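Local coordinates for protein 3-hydroxy-3-methylglutaryl-CoA lyase (Acinetobacter baumannii, PDB 6NDS) that is a lyase by name, of the HMGL-like family with a TIM-barrel fold, and binds a zinc ion and coenzyme A, at residues K38-I43 with T76-H81; S47-S52 with L278-Q283; A113-N118 with R123-Q128. One frame throughout, in Å; residues are numbered along the deposited sequence.

Contact 1: K38-I43 with T76-H81. With EDO (1,2-ethanediol), chain G.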
loop_
_atom_site.group_PDB
_atom_site.type_symbol
_atom_site.label_atom_id
_atom_site.label_comp_id
_atom_site.label_asym_id
_atom_site.label_seq_id
_atom_site.Cartn_x
_atom_site.Cartn_y
_atom_site.Cartn_z
ATOM N N LYS A 38 28.508 -9.125 -6.296
ATOM C CA LYS A 38 27.570 -8.410 -5.441
ATOM C C LYS A 38 26.188 -9.045 -5.467
ATOM O O LYS A 38 25.462 -8.959 -4.469
ATOM C CB LYS A 38 27.516 -6.931 -5.838
ATOM C CG LYS A 38 28.842 -6.225 -5.599
ATOM C CD LYS A 38 28.791 -4.727 -5.879
ATOM C CE LYS A 38 30.190 -4.137 -5.871
ATOM N NZ LYS A 38 30.165 -2.650 -5.878
ATOM N N LYS A 39 25.808 -9.684 -6.584
ATOM C CA LYS A 39 24.613 -10.526 -6.582
ATOM C C LYS A 39 24.783 -11.666 -5.587
ATOM O O LYS A 39 23.869 -11.972 -4.809
ATOM C CB LYS A 39 24.339 -11.096 -7.981
ATOM C CG LYS A 39 23.848 -10.095 -9.045
ATOM C CD LYS A 39 23.291 -10.879 -10.240
ATOM C CE LYS A 39 22.861 -9.982 -11.392
ATOM N NZ LYS A 39 24.034 -9.537 -12.210
ATOM N N ILE A 40 25.957 -12.297 -5.602
ATOM C CA ILE A 40 26.252 -13.391 -4.682
ATOM C C ILE A 40 26.191 -12.901 -3.242
ATOM O O ILE A 40 25.578 -13.542 -2.376
ATOM C CB ILE A 40 27.620 -14.015 -5.020
ATOM C CG1 ILE A 40 27.519 -14.816 -6.324
ATOM C CG2 ILE A 40 28.098 -14.889 -3.888
ATOM C CD1 ILE A 40 28.838 -15.129 -6.951
ATOM N N ASP A 41 26.774 -11.729 -2.974
ATOM C CA ASP A 41 26.752 -11.168 -1.620
ATOM C C ASP A 41 25.329 -10.909 -1.147
ATOM O O ASP A 41 24.993 -11.158 0.018
ATOM C CB ASP A 41 27.551 -9.860 -1.577
ATOM C CG ASP A 41 29.047 -10.081 -1.518
ATOM O OD1 ASP A 41 29.488 -11.238 -1.363
ATOM O OD2 ASP A 41 29.789 -9.081 -1.624
ATOM N N LEU A 42 24.492 -10.359 -2.033
ATOM C CA LEU A 42 23.105 -10.060 -1.681
ATOM C C LEU A 42 22.356 -11.332 -1.309
ATOM O O LEU A 42 21.668 -11.386 -0.280
ATOM C CB LEU A 42 22.414 -9.351 -2.844
ATOM C CG LEU A 42 20.901 -9.146 -2.676
ATOM C CD1 LEU A 42 20.604 -8.193 -1.532
ATOM C CD2 LEU A 42 20.284 -8.659 -3.993
ATOM N N ILE A 43 22.507 -12.381 -2.120
ATOM C CA ILE A 43 21.844 -13.646 -1.815
ATOM C C ILE A 43 22.389 -14.239 -0.520
ATOM O O ILE A 43 21.621 -14.745 0.306
ATOM C CB ILE A 43 21.982 -14.611 -3.006
ATOM C CG1 ILE A 43 21.230 -14.036 -4.217
ATOM C CG2 ILE A 43 21.475 -16.016 -2.635
ATOM C CD1 ILE A 43 21.685 -14.618 -5.545
ATOM N N THR A 76 26.577 -20.927 -8.818
ATOM C CA THR A 76 27.836 -21.582 -8.469
ATOM C C THR A 76 28.436 -20.989 -7.204
ATOM O O THR A 76 29.000 -21.714 -6.371
ATOM C CB THR A 76 28.828 -21.431 -9.633
ATOM O OG1 THR A 76 28.393 -22.220 -10.733
ATOM C CG2 THR A 76 30.255 -21.853 -9.224
ATOM N N GLY A 77 28.320 -19.671 -7.047
ATOM C CA GLY A 77 29.090 -18.925 -6.079
ATOM C C GLY A 77 28.450 -18.725 -4.722
ATOM O O GLY A 77 29.170 -18.480 -3.749
ATOM N N ILE A 78 27.119 -18.832 -4.626
ATOM C CA ILE A 78 26.447 -18.540 -3.364
ATOM C C ILE A 78 26.737 -19.632 -2.338
ATOM O O ILE A 78 27.048 -20.784 -2.672
ATOM C CB ILE A 78 24.927 -18.375 -3.570
ATOM C CG1 ILE A 78 24.329 -19.599 -4.275
ATOM C CG2 ILE A 78 24.631 -17.079 -4.340
ATOM C CD1 ILE A 78 22.780 -19.585 -4.293
ATOM N N THR A 79 26.654 -19.252 -1.068
ATOM C CA THR A 79 26.718 -20.206 0.031
ATOM C C THR A 79 25.359 -20.880 0.179
ATOM O O THR A 79 24.351 -20.202 0.399
ATOM C CB THR A 79 27.094 -19.479 1.317
ATOM O OG1 THR A 79 28.353 -18.829 1.138
ATOM C CG2 THR A 79 27.177 -20.467 2.496
ATOM N N ARG A 80 25.320 -22.205 0.058
ATOM C CA ARG A 80 24.059 -22.945 0.121
ATOM C C ARG A 80 23.729 -23.249 1.580
ATOM O O ARG A 80 24.442 -24.019 2.230
ATOM C CB ARG A 80 24.148 -24.244 -0.679
ATOM C CG ARG A 80 24.516 -24.083 -2.154
ATOM C CD ARG A 80 23.464 -23.305 -2.894
ATOM N NE ARG A 80 23.744 -23.267 -4.328
ATOM C CZ ARG A 80 23.109 -23.998 -5.243
ATOM N NH1 ARG A 80 22.149 -24.842 -4.886
ATOM N NH2 ARG A 80 23.436 -23.882 -6.524
ATOM N N HIS A 81 22.660 -22.652 2.094
ATOM C CA HIS A 81 22.127 -23.052 3.391
ATOM C C HIS A 81 21.274 -24.296 3.201
ATOM O O HIS A 81 20.444 -24.341 2.289
ATOM C CB HIS A 81 21.301 -21.922 4.000
ATOM C CG HIS A 81 22.117 -20.742 4.425
ATOM N ND1 HIS A 81 22.013 -20.179 5.680
ATOM C CD2 HIS A 81 23.058 -20.023 3.764
ATOM C CE1 HIS A 81 22.850 -19.160 5.772
ATOM N NE2 HIS A 81 23.500 -19.050 4.625
HETATM C C1 EDO G . 31.209 -21.613 -3.156
HETATM O O1 EDO G . 30.338 -22.442 -3.933
HETATM C C2 EDO G . 30.452 -21.123 -1.932
HETATM O O2 EDO G . 29.836 -22.240 -1.280
#

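Contact 2: S47-S52 with L278-Q283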
loop_
_atom_site.group_PDB
_atom_site.type_symbol
_atom_site.label_atom_id
_atom_site.label_comp_id
_atom_site.label_asym_id
_atom_site.label_seq_id
_atom_site.Cartn_x
_atom_site.Cartn_y
_atom_site.Cartn_z
ATOM N N SER A 47 20.084 -15.086 2.602
ATOM C CA SER A 47 20.092 -16.427 3.183
ATOM C C SER A 47 20.193 -16.425 4.698
ATOM O O SER A 47 19.956 -17.472 5.305
ATOM C CB SER A 47 21.256 -17.272 2.637
ATOM O OG SER A 47 21.013 -17.673 1.293
ATOM N N THR A 48 20.556 -15.305 5.322
ATOM C CA THR A 48 20.626 -15.261 6.776
ATOM C C THR A 48 19.345 -14.739 7.418
ATOM O O THR A 48 19.286 -14.664 8.653
ATOM C CB THR A 48 21.805 -14.396 7.246
ATOM O OG1 THR A 48 21.542 -13.009 6.968
ATOM C CG2 THR A 48 23.109 -14.818 6.567
ATOM N N MET A 49 18.325 -14.408 6.621
ATOM C CA MET A 49 17.164 -13.655 7.094
ATOM C C MET A 49 15.980 -14.525 7.486
ATOM O O MET A 49 15.035 -14.006 8.097
ATOM C CB MET A 49 16.702 -12.646 6.026
ATOM C CG MET A 49 17.735 -11.586 5.723
ATOM S SD MET A 49 17.979 -10.456 7.088
ATOM C CE MET A 49 19.630 -9.854 6.662
ATOM N N GLY A 50 15.992 -15.815 7.135
ATOM C CA GLY A 50 14.957 -16.746 7.553
ATOM C C GLY A 50 14.095 -17.311 6.442
ATOM O O GLY A 50 13.195 -18.107 6.736
ATOM N N PHE A 51 14.339 -16.941 5.179
ATOM C CA PHE A 51 13.515 -17.421 4.067
ATOM C C PHE A 51 13.669 -18.918 3.835
ATOM O O PHE A 51 14.774 -19.462 3.904
ATOM C CB PHE A 51 13.908 -16.712 2.773
ATOM C CG PHE A 51 13.825 -15.217 2.865
ATOM C CD1 PHE A 51 12.594 -14.582 2.926
ATOM C CD2 PHE A 51 14.986 -14.445 2.899
ATOM C CE1 PHE A 51 12.519 -13.193 3.022
ATOM C CE2 PHE A 51 14.933 -13.063 2.984
ATOM C CZ PHE A 51 13.685 -12.425 3.053
ATOM N N SER A 52 12.549 -19.574 3.504
ATOM C CA SER A 52 12.554 -20.972 3.091
ATOM C C SER A 52 12.878 -21.143 1.613
ATOM O O SER A 52 13.336 -22.223 1.211
ATOM C CB SER A 52 11.194 -21.611 3.386
ATOM O OG SER A 52 10.156 -20.935 2.690
ATOM N N LEU A 278 12.891 -9.289 11.080
ATOM C CA LEU A 278 12.488 -8.020 10.474
ATOM C C LEU A 278 13.547 -6.941 10.673
ATOM O O LEU A 278 13.871 -6.193 9.738
ATOM C CB LEU A 278 11.149 -7.573 11.057
ATOM C CG LEU A 278 10.642 -6.206 10.573
ATOM C CD1 LEU A 278 10.492 -6.166 9.042
ATOM C CD2 LEU A 278 9.318 -5.855 11.259
ATOM N N ASP A 279 14.069 -6.815 11.894
ATOM C CA ASP A 279 15.090 -5.798 12.150
ATOM C C ASP A 279 16.271 -5.955 11.202
ATOM O O ASP A 279 16.755 -4.974 10.623
ATOM C CB ASP A 279 15.574 -5.878 13.592
ATOM C CG ASP A 279 14.584 -5.323 14.574
ATOM O OD1 ASP A 279 13.936 -4.305 14.257
ATOM O OD2 ASP A 279 14.472 -5.898 15.677
ATOM N N ALA A 280 16.757 -7.189 11.038
ATOM C CA ALA A 280 17.904 -7.407 10.168
ATOM C C ALA A 280 17.553 -7.157 8.714
ATOM O O ALA A 280 18.396 -6.680 7.941
ATOM C CB ALA A 280 18.438 -8.830 10.339
ATOM N N LEU A 281 16.319 -7.468 8.327
ATOM C CA LEU A 281 15.910 -7.283 6.941
ATOM C C LEU A 281 15.812 -5.801 6.589
ATOM O O LEU A 281 16.214 -5.386 5.494
ATOM C CB LEU A 281 14.574 -7.980 6.708
ATOM C CG LEU A 281 14.156 -8.080 5.240
ATOM C CD1 LEU A 281 15.044 -9.089 4.505
ATOM C CD2 LEU A 281 12.677 -8.459 5.177
ATOM N N ILE A 282 15.283 -4.986 7.507
ATOM C CA ILE A 282 15.249 -3.543 7.282
ATOM C C ILE A 282 16.660 -3.001 7.114
ATOM O O ILE A 282 16.924 -2.167 6.231
ATOM C CB ILE A 282 14.502 -2.839 8.430
ATOM C CG1 ILE A 282 13.002 -3.165 8.378
ATOM C CG2 ILE A 282 14.740 -1.312 8.381
ATOM C CD1 ILE A 282 12.249 -2.770 9.652
ATOM N N GLN A 283 17.592 -3.452 7.961
ATOM C CA GLN A 283 18.966 -2.973 7.848
ATOM C C GLN A 283 19.554 -3.343 6.492
ATOM O O GLN A 283 20.230 -2.525 5.854
ATOM C CB GLN A 283 19.821 -3.539 8.986
ATOM C CG GLN A 283 21.247 -3.007 8.987
ATOM C CD GLN A 283 22.141 -3.726 9.975
ATOM O OE1 GLN A 283 21.948 -4.909 10.260
ATOM N NE2 GLN A 283 23.133 -3.016 10.498
#

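Contact 3: A113-N118 with R123-Q128. With COA (coenzyme A), chain B.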
loop_
_atom_site.group_PDB
_atom_site.type_symbol
_atom_site.label_atom_id
_atom_site.label_comp_id
_atom_site.label_asym_id
_atom_site.label_seq_id
_atom_site.Cartn_x
_atom_site.Cartn_y
_atom_site.Cartn_z
ATOM N N ALA A 113 -1.048 -16.477 -18.691
ATOM C CA ALA A 113 -2.406 -16.817 -19.104
ATOM C C ALA A 113 -2.841 -16.018 -20.325
ATOM O O ALA A 113 -3.758 -16.435 -21.039
ATOM C CB ALA A 113 -3.392 -16.570 -17.955
ATOM N N SER A 114 -2.220 -14.867 -20.550
ATOM C CA SER A 114 -2.484 -14.043 -21.718
ATOM C C SER A 114 -1.618 -14.524 -22.874
ATOM O O SER A 114 -0.387 -14.542 -22.754
ATOM C CB SER A 114 -2.171 -12.583 -21.406
ATOM O OG SER A 114 -1.966 -11.848 -22.603
ATOM N N GLN A 115 -2.254 -14.921 -23.980
ATOM C CA GLN A 115 -1.479 -15.299 -25.160
ATOM C C GLN A 115 -0.593 -14.149 -25.622
ATOM O O GLN A 115 0.562 -14.365 -26.007
ATOM C CB GLN A 115 -2.405 -15.734 -26.291
ATOM C CG GLN A 115 -1.660 -16.369 -27.454
ATOM C CD GLN A 115 -1.318 -17.821 -27.197
ATOM O OE1 GLN A 115 -0.437 -18.134 -26.399
ATOM N NE2 GLN A 115 -2.022 -18.721 -27.875
ATOM N N THR A 116 -1.120 -12.919 -25.604
ATOM C CA THR A 116 -0.333 -11.776 -26.064
ATOM C C THR A 116 0.894 -11.570 -25.189
ATOM O O THR A 116 2.002 -11.337 -25.690
ATOM C CB THR A 116 -1.181 -10.504 -26.070
ATOM O OG1 THR A 116 -2.314 -10.675 -26.926
ATOM C CG2 THR A 116 -0.346 -9.326 -26.552
ATOM N N HIS A 117 0.718 -11.640 -23.867
ATOM C CA HIS A 117 1.856 -11.469 -22.977
ATOM C C HIS A 117 2.847 -12.624 -23.102
ATOM O O HIS A 117 4.061 -12.411 -23.022
ATOM C CB HIS A 117 1.374 -11.322 -21.533
ATOM C CG HIS A 117 2.455 -10.935 -20.577
ATOM N ND1 HIS A 117 3.146 -11.860 -19.824
ATOM C CD2 HIS A 117 2.965 -9.724 -20.251
ATOM C CE1 HIS A 117 4.041 -11.235 -19.079
ATOM N NE2 HIS A 117 3.948 -9.939 -19.315
ATOM N N ASN A 118 2.359 -13.857 -23.280
ATOM C CA ASN A 118 3.289 -14.970 -23.447
ATOM C C ASN A 118 4.127 -14.800 -24.707
ATOM O O ASN A 118 5.331 -15.088 -24.707
ATOM C CB ASN A 118 2.540 -16.304 -23.483
ATOM C CG ASN A 118 3.386 -17.449 -22.946
ATOM O OD1 ASN A 118 3.729 -17.477 -21.759
ATOM N ND2 ASN A 118 3.746 -18.384 -23.817
ATOM N N ARG A 123 8.135 -15.271 -26.491
ATOM C CA ARG A 123 8.214 -15.437 -27.940
ATOM C C ARG A 123 7.677 -16.797 -28.373
ATOM O O ARG A 123 8.179 -17.418 -29.314
ATOM C CB ARG A 123 9.641 -15.197 -28.434
ATOM C CG ARG A 123 10.065 -13.733 -28.254
ATOM C CD ARG A 123 11.554 -13.546 -28.394
ATOM N NE ARG A 123 12.056 -14.205 -29.593
ATOM C CZ ARG A 123 12.171 -13.616 -30.777
ATOM N NH1 ARG A 123 11.822 -12.345 -30.924
ATOM N NH2 ARG A 123 12.637 -14.300 -31.814
ATOM N N MET A 124 6.633 -17.256 -27.686
ATOM C CA MET A 124 5.932 -18.456 -28.120
ATOM C C MET A 124 4.536 -18.469 -27.518
ATOM O O MET A 124 4.237 -17.746 -26.561
ATOM C CB MET A 124 6.696 -19.733 -27.745
ATOM C CG MET A 124 7.063 -19.848 -26.292
ATOM S SD MET A 124 8.104 -21.292 -25.937
ATOM C CE MET A 124 9.014 -20.671 -24.532
ATOM N N THR A 125 3.679 -19.293 -28.112
ATOM C CA THR A 125 2.328 -19.445 -27.610
ATOM C C THR A 125 2.340 -20.226 -26.303
ATOM O O THR A 125 3.340 -20.849 -25.924
ATOM C CB THR A 125 1.452 -20.181 -28.620
ATOM O OG1 THR A 125 1.982 -21.498 -28.827
ATOM C CG2 THR A 125 1.419 -19.453 -29.959
ATOM N N LYS A 126 1.196 -20.195 -25.614
ATOM C CA LYS A 126 1.043 -21.014 -24.418
ATOM C C LYS A 126 1.207 -22.496 -24.738
ATOM O O LYS A 126 1.813 -23.240 -23.957
ATOM C CB LYS A 126 -0.316 -20.749 -23.775
ATOM C CG LYS A 126 -0.428 -19.378 -23.146
ATOM C CD LYS A 126 -1.797 -19.189 -22.501
ATOM C CE LYS A 126 -2.847 -18.792 -23.496
ATOM N NZ LYS A 126 -4.130 -18.537 -22.791
ATOM N N ALA A 127 0.675 -22.943 -25.882
ATOM C CA ALA A 127 0.822 -24.345 -26.257
ATOM C C ALA A 127 2.288 -24.705 -26.445
ATOM O O ALA A 127 2.725 -25.794 -26.050
ATOM C CB ALA A 127 0.040 -24.649 -27.539
ATOM N N GLN A 128 3.065 -23.802 -27.049
ATOM C CA GLN A 128 4.494 -24.052 -27.214
ATOM C C GLN A 128 5.208 -24.060 -25.872
ATOM O O GLN A 128 6.122 -24.862 -25.661
ATOM C CB GLN A 128 5.116 -23.014 -28.143
ATOM C CG GLN A 128 4.658 -23.154 -29.585
ATOM C CD GLN A 128 5.115 -22.012 -30.472
ATOM O OE1 GLN A 128 4.901 -20.842 -30.161
ATOM N NE2 GLN A 128 5.743 -22.352 -31.592
HETATM N N1A COA B . 18.801 -19.464 -21.925
HETATM C C2A COA B . 19.783 -19.014 -22.720
HETATM N N3A COA B . 19.862 -19.021 -24.050
HETATM C C4A COA B . 18.758 -19.565 -24.585
HETATM C C5A COA B . 17.665 -20.061 -23.908
HETATM C C6A COA B . 17.696 -20.001 -22.502
HETATM N N6A COA B . 16.717 -20.452 -21.724
HETATM N N7A COA B . 16.721 -20.545 -24.805
HETATM C C8A COA B . 17.250 -20.334 -25.989
HETATM N N9A COA B . 18.488 -19.741 -25.918
HETATM C C1B COA B . 19.378 -19.387 -27.027
HETATM C C2B COA B . 19.741 -20.556 -27.940
HETATM O O2B COA B . 20.752 -21.406 -27.442
HETATM C C3B COA B . 20.124 -19.790 -29.203
HETATM O O3B COA B . 21.364 -19.113 -29.020
HETATM P P3B COA B . 22.013 -18.724 -30.451
HETATM O O7A COA B . 21.392 -17.415 -30.907
HETATM O O8A COA B . 21.673 -19.870 -31.384
HETATM O O9A COA B . 23.507 -18.603 -30.220
HETATM C C4B COA B . 18.949 -18.829 -29.252
HETATM O O4B COA B . 18.752 -18.439 -27.864
HETATM C C5B COA B . 17.696 -19.514 -29.730
HETATM O O5B COA B . 16.626 -18.560 -29.795
HETATM P P1A COA B . 15.140 -19.147 -29.803
HETATM O O1A COA B . 15.135 -20.543 -29.276
HETATM O O2A COA B . 14.483 -18.841 -31.108
HETATM O O3A COA B . 14.525 -18.206 -28.664
HETATM P P2A COA B . 14.143 -16.655 -28.652
HETATM O O4A COA B . 12.884 -16.472 -29.431
HETATM O O5A COA B . 15.336 -15.826 -28.999
HETATM O O6A COA B . 13.863 -16.464 -27.083
HETATM C CBP COA B . 13.189 -17.249 -24.931
HETATM C CCP COA B . 12.891 -17.314 -26.425
HETATM C CDP COA B . 12.093 -17.972 -24.141
HETATM C CEP COA B . 14.535 -17.933 -24.660
HETATM C CAP COA B . 13.253 -15.772 -24.537
HETATM O OAP COA B . 12.079 -15.120 -25.000
HETATM C C9P COA B . 13.377 -15.550 -23.039
HETATM O O9P COA B . 14.424 -15.810 -22.454
HETATM N N8P COA B . 12.313 -15.055 -22.426
HETATM C C7P COA B . 12.229 -14.901 -20.979
HETATM C C6P COA B . 12.225 -13.448 -20.581
HETATM C C5P COA B . 11.977 -13.271 -19.099
HETATM O O5P COA B . 12.629 -13.905 -18.272
HETATM N N4P COA B . 11.031 -12.390 -18.751
HETATM C C3P COA B . 10.776 -11.961 -17.383
HETATM C C2P COA B . 10.412 -13.112 -16.478
HETATM S S1P COA B . 9.036 -14.086 -17.139
HETATM O O HOH W 1 -1.629 -21.631 -27.277
#

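Contact 1: K38-I43 with T76-H81
Ile78 meets Ile40 and Ile43, two residues one turn apart on helix 36-46, mainly through its CG2 methyl. Its CG2 lies 3.7 Å from Ile43 CG2 and 4.1 Å from Ile40 CG2, so one branch touches both side chains. With chi1 at 54°, Ile78 CG1 stands between the backbone N and the carbonyl carbon, which leaves CG2 beside the N and turned to the helix; CD1 adds a second touch, 4.1 Å from Ile43 CG2. Ile40 works at the outer end: its CG2 rests 3.8 Å from Gly77 O, and its CD1 reaches Gly77 CA at 3.9 Å. Gly77, without a side chain, lets that methyl come down on the backbone just where helix 71-77 ends; Ile78, with psi 154°, has already left helical geometry. An ethanediol molecule donates to Thr76 O from its O1 over 2.9 Å, at the end of the same helix. Both isoleucines of helix 36-46 belong to one face, Ile43 the deeper and also packed on Val74 and Pro23. Asn44 OD1 accepts from Thr79 N, and Ile78 also touches Tyr86 of strand 85-90, placing the contact between two successive helices of the barrel's outer layer.

Contact 2: S47-S52 with L278-Q283
Met49 and Phe51 meet Ala280 and Leu281 where the loop between helix 36-46 and strand 53-58 faces helix 278-285. In the TIM-barrel fold this loop carries the chain from an outer helix into a strand of the parallel barrel, and the later helix packs against it from 226 residues further along the sequence.

The closest packing is that of the Met49 thioether on the backbone and side chain of Ala280 and Leu281, where SD comes within 3.6 Å of Leu281 N. Deeper in, Leu281 CD1 makes the buried apolar join to the ring: this one methyl is 3.9 Å from Met49 CG and also 3.9 Å from Phe51 CZ, lying at the edge of the phenyl ring near its plane rather than over a face. The axes of the Phe51 and Leu281 side chains stand at about a right angle. Leu281 gets there with CG anti to the backbone N (chi1 -169°), which swings its end to the loop. Phe51 also packs on Val18 and Glu20, and both Phe51 and Leu281 touch Thr260, so this end faces strand 17-20 and helix 260-270.

On the loose side, Thr48 and Gln283 are exposed and make no contact between the segments, with the partly exposed Ala280 at the border. Backbone hydrogen bonding of Met49 with Asp277, and Gly50 O accepting from Thr275 OG1, tie the loop to the approach of the helix. Gly50 turns the chain with phi 114°, between the two side chains that do the packing.

Met49 is bent at chi2 (-69°) and lays its thioether along the helix backbone: SD is 3.7 Å from Ala280 CB, and the terminal CE lies 3.6 Å from Ala280 O.

Contact 3: A113-N118 with R123-Q128
Gln115 and Thr125 bring their CA atoms within 6.1 Å, as the chain leaves helix 115-122 at Arg123, with positive phi (56°), and turns back into helix 126-140. The Gln115 side chain runs alongside that of Thr125 in the same direction. Gln115 bends at chi2 (81°), which carries OE1 to the start of the second helix; there Lys126 N donates over 2.7 Å, in the carbonyl plane and on a lone pair. Gln115 NE2 donates to a water that also accepts from Ala127 N, so both ends of the amide are held and its rotation is fixed.

Asn118 ND2 donates to Met124 O over 2.9 Å, but from above the carbonyl plane (46° out of it). The same amide is gripped from outside the two segments: OD1 accepts from Ser112 N and ND2 is bonded to Ser129 OG.

Each helix opens with a capped first turn. Ser114 OG accepts from His117 N, while Thr125 and Gln128 form a capping box: Gln128 N donates to Thr125 OG1 at 3.1 Å and Thr125 N to Gln128 OE1 at 2.8 Å. The helices follow strand 106-112 at the mouth of a TIM barrel, where the ligand pocket of this HMGL-like enzyme lies.

Lys126 runs back along Gln115, its CE 3.8 Å from OE1, and bends at chi3 to set NZ 2.8 Å from Ala113 O, above that carbonyl's plane. NZ also forms a salt bridge with Glu166, giving the ammonium a charged partner as well as a backbone one.

Arg123 turns away from the helix pair to coenzyme A, whose O4A sits at the guanidinium edge, near its plane; NE points almost straight at it, but the modelled separation is too short to be trusted, so the bond's details are doubtful.

Contacts 1 and 2 are apolar and lie in the outer layer around the barrel, contact 2 the more buried. They are neighbours: helix 36-46 supplies one side of contact 1 and runs into the loop of contact 2, and His81 CE1 comes within 3.4 Å of Ser47 O. Contact 3 stands apart, its centre about 32 Å from that of contact 1 and about 36 Å from that of contact 2, on the opposite side of the chain's centre from contact 2. Partly buried, it joins segments only five residues apart by hydrogen bonds among side-chain amides, a lysine and backbone groups, whereas contact 1 spans 33 residues and contact 2 226, through methyl, thioether and ring contacts.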